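Local coordinates for glycerol kinase, putative (Plasmodium falciparum, PDB 2W40), which probably transfers a phosphate group from ATP to glycerol, giving sn-glycerol 3-phosphate, at residues C[79-84]-C[170-175]; C[186-191]-C[248-253]. One frame throughout, in Å; residues are numbered along the deposited sequence.

Interaction 1 (C[79-84]-C[170-175]); sequences IGITNQ and WLIFNL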
loop_
_atom_site.group_PDB
_atom_site.type_symbol
_atom_site.label_atom_id
_atom_site.label_comp_id
_atom_site.label_asym_id
_atom_site.label_seq_id
_atom_site.Cartn_x
_atom_site.Cartn_y
_atom_site.Cartn_z
ATOM N N ILE C 79 9.210 43.753 -3.580
ATOM C CA ILE C 79 8.563 42.439 -3.566
ATOM C C ILE C 79 9.363 41.527 -4.479
ATOM O O ILE C 79 9.651 41.909 -5.608
ATOM C CB ILE C 79 7.065 42.515 -4.010
ATOM C CG1 ILE C 79 6.293 43.395 -3.052
ATOM C CG2 ILE C 79 6.503 41.126 -4.223
ATOM C CD1 ILE C 79 4.891 43.830 -3.672
ATOM N N GLY C 80 9.735 40.346 -4.006
ATOM C CA GLY C 80 10.265 39.257 -4.867
ATOM C C GLY C 80 9.233 38.109 -4.924
ATOM O O GLY C 80 8.498 37.851 -3.962
ATOM N N ILE C 81 9.158 37.503 -6.109
ATOM C CA ILE C 81 8.210 36.462 -6.402
ATOM C C ILE C 81 8.958 35.193 -6.785
ATOM O O ILE C 81 9.876 35.213 -7.629
ATOM C CB ILE C 81 7.264 36.874 -7.541
ATOM C CG1 ILE C 81 6.367 37.982 -6.987
ATOM C CG2 ILE C 81 6.459 35.663 -8.044
ATOM C CD1 ILE C 81 5.357 38.574 -7.913
ATOM N N THR C 82 8.578 34.061 -6.155
ATOM C CA THR C 82 9.034 32.759 -6.584
ATOM C C THR C 82 7.912 31.775 -6.522
ATOM O O THR C 82 6.906 32.024 -5.851
ATOM C CB THR C 82 10.305 32.344 -5.753
ATOM O OG1 THR C 82 10.918 31.247 -6.393
ATOM C CG2 THR C 82 9.993 32.068 -4.291
ATOM N N ASN C 83 8.045 30.683 -7.248
ATOM C CA ASN C 83 6.853 29.865 -7.509
ATOM C C ASN C 83 7.162 28.480 -7.975
ATOM O O ASN C 83 8.201 28.234 -8.564
ATOM C CB ASN C 83 6.090 30.515 -8.692
ATOM C CG ASN C 83 6.986 30.628 -9.956
ATOM O OD1 ASN C 83 7.910 31.478 -9.999
ATOM N ND2 ASN C 83 6.650 29.820 -11.060
ATOM N N GLN C 84 6.241 27.570 -7.680
ATOM C CA GLN C 84 6.188 26.259 -8.281
ATOM C C GLN C 84 6.266 26.464 -9.824
ATOM O O GLN C 84 5.496 27.279 -10.405
ATOM C CB GLN C 84 4.849 25.585 -7.909
ATOM C CG GLN C 84 3.602 26.411 -8.126
ATOM C CD GLN C 84 2.305 25.605 -8.290
ATOM O OE1 GLN C 84 2.321 24.484 -8.806
ATOM N NE2 GLN C 84 1.182 26.226 -7.942
ATOM N N TRP C 170 1.183 34.768 -13.660
ATOM C CA TRP C 170 -0.160 34.910 -13.135
ATOM C C TRP C 170 -0.140 35.948 -11.924
ATOM O O TRP C 170 -0.978 36.868 -11.843
ATOM C CB TRP C 170 -0.680 33.545 -12.738
ATOM C CG TRP C 170 -2.018 33.488 -12.079
ATOM C CD1 TRP C 170 -2.281 33.029 -10.807
ATOM C CD2 TRP C 170 -3.291 33.936 -12.612
ATOM N NE1 TRP C 170 -3.647 33.122 -10.534
ATOM C CE2 TRP C 170 -4.284 33.702 -11.595
ATOM C CE3 TRP C 170 -3.667 34.534 -13.824
ATOM C CZ2 TRP C 170 -5.647 33.976 -11.786
ATOM C CZ3 TRP C 170 -5.001 34.817 -14.025
ATOM C CH2 TRP C 170 -5.998 34.540 -13.015
ATOM N N LEU C 171 0.753 35.735 -10.998
ATOM C CA LEU C 171 0.826 36.604 -9.833
ATOM C C LEU C 171 1.126 38.040 -10.235
ATOM O O LEU C 171 0.515 38.973 -9.754
ATOM C CB LEU C 171 1.863 36.038 -8.850
ATOM C CG LEU C 171 1.442 35.048 -7.812
ATOM C CD1 LEU C 171 0.435 34.000 -8.258
ATOM C CD2 LEU C 171 2.608 34.514 -6.959
ATOM N N ILE C 172 2.095 38.245 -11.112
ATOM C CA ILE C 172 2.504 39.591 -11.503
ATOM C C ILE C 172 1.363 40.266 -12.288
ATOM O O ILE C 172 1.011 41.429 -12.021
ATOM C CB ILE C 172 3.834 39.532 -12.369
ATOM C CG1 ILE C 172 5.067 39.044 -11.500
ATOM C CG2 ILE C 172 4.037 40.886 -13.098
ATOM C CD1 ILE C 172 6.308 38.736 -12.421
ATOM N N PHE C 173 0.701 39.508 -13.158
ATOM C CA PHE C 173 -0.433 40.036 -13.926
ATOM C C PHE C 173 -1.516 40.537 -12.991
ATOM O O PHE C 173 -2.030 41.656 -13.178
ATOM C CB PHE C 173 -0.943 38.931 -14.824
ATOM C CG PHE C 173 -2.119 39.290 -15.630
ATOM C CD1 PHE C 173 -1.923 39.778 -16.920
ATOM C CD2 PHE C 173 -3.400 39.249 -15.054
ATOM C CE1 PHE C 173 -3.041 40.164 -17.676
ATOM C CE2 PHE C 173 -4.549 39.578 -15.869
ATOM C CZ PHE C 173 -4.341 40.018 -17.152
ATOM N N ASN C 174 -1.861 39.775 -11.975
ATOM C CA ASN C 174 -2.894 40.217 -11.082
ATOM C C ASN C 174 -2.461 41.362 -10.203
ATOM O O ASN C 174 -3.175 42.313 -10.020
ATOM C CB ASN C 174 -3.418 39.051 -10.262
ATOM C CG ASN C 174 -4.267 38.115 -11.054
ATOM O OD1 ASN C 174 -3.868 37.009 -11.422
ATOM N ND2 ASN C 174 -5.467 38.489 -11.252
ATOM N N LEU C 175 -1.278 41.265 -9.629
ATOM C CA LEU C 175 -0.786 42.356 -8.704
ATOM C C LEU C 175 -0.648 43.729 -9.367
ATOM O O LEU C 175 -0.959 44.764 -8.772
ATOM C CB LEU C 175 0.524 41.984 -8.038
ATOM C CG LEU C 175 0.424 40.917 -6.947
ATOM C CD1 LEU C 175 1.834 40.352 -6.680
ATOM C CD2 LEU C 175 -0.270 41.553 -5.670
#
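Just past the point where Ile-81 packs on Leu-171, the side-chain nitrogen of Asn-83, ND2, is gripped by two oxygens. One is the backbone carbonyl of the next residue, with Asn-83 ND2 donating to Gln-84 O at 2.9 Å. The N-H is bent away from its acceptor, at 143°. It reaches the carbonyl from above its plane, 62° out of it. The other oxygen is Asn-186 OD1. Together they would restrict rotation of the side-chain amide at the end of the strand.

The contact with the helix itself is wholly apolar, and no hydrogen bond crosses it. Ile-81 carries it with both of its branches. The long branch has CG1 anti to the carbonyl carbon and is fully extended beyond (chi2 179°), which drives CD1 out toward the helix. There CD1 lies 3.6 Å from Ile-172 CG1. The same methyl meets Leu-175 CD1 tip to tip at 4.1 Å. The short branch turns to Leu-171, with Ile-81 CG2 lying 4.2 Å from Leu-171 CD2. Leu-171 and Leu-175 lie one helical turn apart, joined by the bond from Leu-175 N to Leu-171 O. Their side chains therefore reach the isoleucine from the same face of the helix, while Ile-172 brings CG1 in from its flank. The four residues are buried, and the two segments cover 199 Å² between them.

This is helix-on-sheet packing, in a domain of the sugar kinase/Hsp70/actin superfamily. The segment axes come within 10.0 Å. Strand 74-83 runs inside the mixed sheet, parallel to its neighbours 3-11 and 241-247. Helix 167-176 lies over it, and Leu-171 also touches Ile-9 of strand 3-11 and Met-53 of helix 49-70.

Interaction 2 (C[186-191]-C[248-253]); sequences NASRTL and DQQSAC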
loop_
_atom_site.group_PDB
_atom_site.type_symbol
_atom_site.label_atom_id
_atom_site.label_comp_id
_atom_site.label_asym_id
_atom_site.label_seq_id
_atom_site.Cartn_x
_atom_site.Cartn_y
_atom_site.Cartn_z
ATOM N N ASN C 186 11.852 30.545 -15.196
ATOM C CA ASN C 186 10.545 30.003 -15.462
ATOM C C ASN C 186 10.321 29.716 -16.948
ATOM O O ASN C 186 9.752 28.668 -17.279
ATOM C CB ASN C 186 9.464 30.936 -14.929
ATOM C CG ASN C 186 9.167 30.678 -13.421
ATOM O OD1 ASN C 186 8.650 29.614 -13.064
ATOM N ND2 ASN C 186 9.435 31.648 -12.587
ATOM N N ALA C 187 10.809 30.604 -17.810
ATOM C CA ALA C 187 10.667 30.383 -19.259
ATOM C C ALA C 187 11.365 29.084 -19.675
ATOM O O ALA C 187 10.931 28.412 -20.635
ATOM C CB ALA C 187 11.147 31.553 -20.109
ATOM N N SER C 188 12.454 28.716 -18.997
ATOM C CA SER C 188 13.248 27.525 -19.350
ATOM C C SER C 188 12.524 26.179 -18.997
ATOM O O SER C 188 13.003 25.107 -19.361
ATOM C CB SER C 188 14.607 27.599 -18.676
ATOM O OG SER C 188 14.555 27.177 -17.326
ATOM N N ARG C 189 11.361 26.335 -18.282
ATOM C CA ARG C 189 10.596 25.219 -17.765
ATOM C C ARG C 189 9.359 24.908 -18.614
ATOM O O ARG C 189 8.465 24.134 -18.247
ATOM C CB ARG C 189 10.186 25.455 -16.342
ATOM C CG ARG C 189 11.337 25.871 -15.466
ATOM C CD ARG C 189 12.518 24.930 -15.495
ATOM N NE ARG C 189 12.192 23.616 -14.906
ATOM C CZ ARG C 189 13.044 22.717 -14.432
ATOM N NH1 ARG C 189 14.370 22.870 -14.558
ATOM N NH2 ARG C 189 12.593 21.638 -13.812
ATOM N N THR C 190 9.298 25.596 -19.734
ATOM C CA THR C 190 8.069 25.562 -20.569
ATOM C C THR C 190 8.141 24.589 -21.783
ATOM O O THR C 190 7.047 24.202 -22.315
ATOM C CB THR C 190 7.769 27.003 -21.124
ATOM O OG1 THR C 190 8.815 27.381 -22.018
ATOM C CG2 THR C 190 7.439 28.064 -20.046
ATOM N N LEU C 191 9.367 24.261 -22.229
ATOM C CA LEU C 191 9.636 23.473 -23.444
ATOM C C LEU C 191 9.464 24.358 -24.709
ATOM O O LEU C 191 9.416 23.852 -25.818
ATOM C CB LEU C 191 8.827 22.196 -23.521
ATOM C CG LEU C 191 9.548 20.872 -23.387
ATOM C CD1 LEU C 191 8.603 19.630 -23.152
ATOM C CD2 LEU C 191 10.368 20.716 -24.557
ATOM N N ASP C 248 11.145 28.559 -8.165
ATOM C CA ASP C 248 11.429 28.178 -6.800
ATOM C C ASP C 248 12.720 27.451 -6.599
ATOM O O ASP C 248 13.511 27.845 -5.667
ATOM C CB ASP C 248 10.239 27.582 -6.039
ATOM C CG ASP C 248 9.683 26.248 -6.622
ATOM O OD1 ASP C 248 10.247 25.713 -7.580
ATOM O OD2 ASP C 248 8.638 25.770 -6.085
ATOM N N GLN C 249 13.000 26.459 -7.443
ATOM C CA GLN C 249 14.203 25.608 -7.158
ATOM C C GLN C 249 15.496 26.442 -7.463
ATOM O O GLN C 249 16.543 26.260 -6.816
ATOM C CB GLN C 249 14.142 24.321 -7.885
ATOM C CG GLN C 249 12.956 23.433 -7.454
ATOM C CD GLN C 249 12.801 23.358 -5.925
ATOM O OE1 GLN C 249 13.846 23.113 -5.251
ATOM N NE2 GLN C 249 11.610 23.671 -5.364
ATOM N N GLN C 250 15.470 27.279 -8.517
ATOM C CA GLN C 250 16.546 28.234 -8.781
ATOM C C GLN C 250 16.648 29.274 -7.665
ATOM O O GLN C 250 17.772 29.657 -7.235
ATOM C CB GLN C 250 16.310 28.874 -10.165
ATOM C CG GLN C 250 16.654 27.965 -11.297
ATOM C CD GLN C 250 15.493 27.232 -11.926
ATOM O OE1 GLN C 250 14.478 26.991 -11.238
ATOM N NE2 GLN C 250 15.672 26.748 -13.233
ATOM N N SER C 251 15.522 29.677 -7.113
ATOM C CA SER C 251 15.504 30.601 -5.929
ATOM C C SER C 251 16.322 30.001 -4.788
ATOM O O SER C 251 17.116 30.689 -4.146
ATOM C CB SER C 251 14.101 31.001 -5.500
ATOM O OG SER C 251 14.115 32.162 -4.729
ATOM N N ALA C 252 16.151 28.719 -4.537
ATOM C CA ALA C 252 16.864 28.023 -3.503
ATOM C C ALA C 252 18.377 27.966 -3.758
ATOM O O ALA C 252 19.207 27.954 -2.790
ATOM C CB ALA C 252 16.280 26.604 -3.390
ATOM N N CYS C 253 18.816 27.910 -5.011
ATOM C CA CYS C 253 20.235 28.087 -5.424
ATOM C C CYS C 253 20.797 29.433 -5.000
ATOM O O CYS C 253 21.895 29.500 -4.459
ATOM C CB CYS C 253 20.437 27.956 -6.915
ATOM S SG CYS C 253 20.007 26.324 -7.579
#
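Gln-250 meets Ser-188 and Arg-189 loosely, and all three are buried. Gln-250 NE2 lies 4.3 Å from Ser-188 OG and 4.3 Å from Arg-189 CD. Both are loose approaches, with no hydrogen bond between the segments. Only 86 Å² is covered, half of it on Gln-250. The glutamine points from its helix toward the turn.

Its polar atoms are satisfied by third parties. Gln-250 NE2 bonds to Ile-293 O and Gln-250 OE1 to Arg-85 NH1, which would fix the rotation of the amide. Ser-188 OG bonds to Thr-185 O and to Thr-292 OG1.

The first segment leaves helix 184-187 and makes a type I beta turn, Ala-187 to Thr-190. Arg-189 N bonds to Asn-186 O at 3.0 Å. Thr-190 OG1 donates to Ala-187 O at 2.7 Å, with a C=O...donor angle of 149°. The second segment opens helix 248-255, directly after strand 241-247 of the N-terminal sheet. Ile-293 and Thr-292 belong to strand 290-295 of the other sheet, so the contact lies where the two halves of this FGGY kinase face each other.

The salt bridges belong to Arg-189. Its first three torsions are all near -60°, and this coiled chain brings CD beside the Gln-250 amide. Arg-189 NE forms a salt bridge with Glu-86, and Arg-189 NH1 forms one with Glu-308. Both bridges lie outside the contact.

Ligand bonds come from the helix start. Asp-248 OD1 and Gln-249 NE2 are hydrogen-bonded to a bound glycerol, at O2 and O1 respectively, and the side chain of Arg-189 comes within about 4 Å of it.

Both contacts are buried, and their centres are 14 Å apart. Interaction 1 is core packing inside the first domain, apolar side chains between a helix and an inner strand. Interaction 2 lies nearer the centre of the chain, beside the bound glycerol and between the two sheets. Its side chains are polar, and their bonds go mostly to third residues. The two share no helix or strand, yet they adjoin at the strand's end. Asn-83 O is 3.0 Å from Asp-248 N, a probable hydrogen bond, and Thr-82 OG1 packs on Ser-251 CB. The C-terminal end of strand 74-83 thus joins the apolar layer to the glycerol-binding helix.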